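PDB 1B9W: protein (merozoite surface protein 1) from Plasmodium cynomolgi, which probably takes part in merozoite binding to, invasion of and egress from host erythrocytes, and is represented here by its two C-terminal EGF-like domains. Local coordinates for residues A[11-14]-A[15-18]. Sequence-based numbering, arbitrary orientation.
Sequences NVPE and NAAC
V12 reaches over the start of strand 16-20 with both methyls, CG2 mainly against C18 and CG1 between A16 and C18. CG2 lies against CB of C18 at 3.6 Å and, a little farther off, against its sulfur; CG1 sits 4.0 Å from CB of A16 and 4.1 Å from CB of C18. A chi1 of -179° turns CG1 away from the backbone N of V12 and spreads the two methyls over A16 and C18. Next along the chain, CB of P13 comes within 4.3 Å of CB of A16, adding a looser apolar contact.

The chain reverses through a type II beta turn from P13 to A16. N15, at its third position, has the positive phi usual there. The closing bond, from N of A16 to O of P13, is weak: 3.3 Å, with an N-H...O angle of 128°. A water donates to O of P13 at 2.8 Å and to O of A16 at 3.2 Å, bridging the two carbonyls across the turn, so the carbonyl of P13 receives two donors. At the corner, E14 and N15 extend their side chains alongside each other, the carboxylate and amide planes within 20° of parallel.

Neighbouring strands hold this turn in the first EGF-like domain. W28 of strand 26-30 touches both P13 and A16, C41 packs on N15 and A16, and backbone hydrogen bonds join N15 to L31 and A17 to R29. C18 is tied to C7 by a disulfide, putting the V12 methyls beside a covalent cross-link. The direct bond being weak, the turn's shape probably depends also on the water bridge, the V12 contacts and the backbone bonds to L31 and R29.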
# COMPACT_ATOMS: atom_id res chain seq x y z
N ASN A 11 -14.56 -2.40 6.43
CA ASN A 11 -15.19 -2.44 5.11
C ASN A 11 -14.23 -1.64 4.17
O ASN A 11 -14.19 -0.43 4.40
CB ASN A 11 -16.54 -1.74 5.20
CG ASN A 11 -17.36 -1.78 3.94
OD1 ASN A 11 -16.99 -2.40 2.95
ND2 ASN A 11 -18.51 -1.11 3.94
N VAL A 12 -13.46 -2.33 3.42
CA VAL A 12 -12.32 -1.67 2.71
C VAL A 12 -12.84 -0.90 1.50
O VAL A 12 -13.59 -1.38 0.68
CB VAL A 12 -11.37 -2.77 2.25
CG1 VAL A 12 -10.13 -2.25 1.53
CG2 VAL A 12 -10.92 -3.62 3.46
N PRO A 13 -12.33 0.33 1.31
CA PRO A 13 -12.76 1.08 0.13
C PRO A 13 -12.41 0.39 -1.15
O PRO A 13 -11.41 -0.30 -1.30
CB PRO A 13 -11.95 2.39 0.27
CG PRO A 13 -11.62 2.51 1.73
CD PRO A 13 -11.46 1.06 2.25
N GLU A 14 -13.14 0.69 -2.26
CA GLU A 14 -12.77 0.22 -3.59
C GLU A 14 -11.37 0.76 -4.02
O GLU A 14 -11.05 1.84 -3.53
CB GLU A 14 -13.79 0.84 -4.57
CG GLU A 14 -14.23 -0.10 -5.68
CD GLU A 14 -15.07 0.64 -6.71
OE1 GLU A 14 -15.57 1.74 -6.36
OE2 GLU A 14 -15.20 0.11 -7.84
N ASN A 15 -10.62 -0.07 -4.70
CA ASN A 15 -9.27 0.24 -5.16
C ASN A 15 -8.31 0.46 -4.02
O ASN A 15 -7.34 1.22 -4.11
CB ASN A 15 -9.30 1.46 -6.11
CG ASN A 15 -10.18 1.13 -7.32
OD1 ASN A 15 -9.94 0.12 -7.97
ND2 ASN A 15 -11.16 1.95 -7.59
N ALA A 16 -8.53 -0.21 -2.87
CA ALA A 16 -7.62 -0.18 -1.76
C ALA A 16 -7.28 -1.64 -1.31
O ALA A 16 -7.97 -2.56 -1.77
CB ALA A 16 -8.17 0.55 -0.55
N ALA A 17 -6.15 -1.75 -0.68
CA ALA A 17 -5.69 -3.01 -0.08
C ALA A 17 -5.79 -2.86 1.43
O ALA A 17 -5.74 -1.77 1.98
CB ALA A 17 -4.24 -3.30 -0.44
N CYS A 18 -5.81 -4.01 2.16
CA CYS A 18 -5.90 -3.82 3.61
C CYS A 18 -5.04 -4.94 4.26
O CYS A 18 -4.96 -6.01 3.68
CB CYS A 18 -7.36 -4.00 4.07
SG CYS A 18 -7.70 -3.69 5.78
O HOH W 1 -11.14 -3.00 -2.05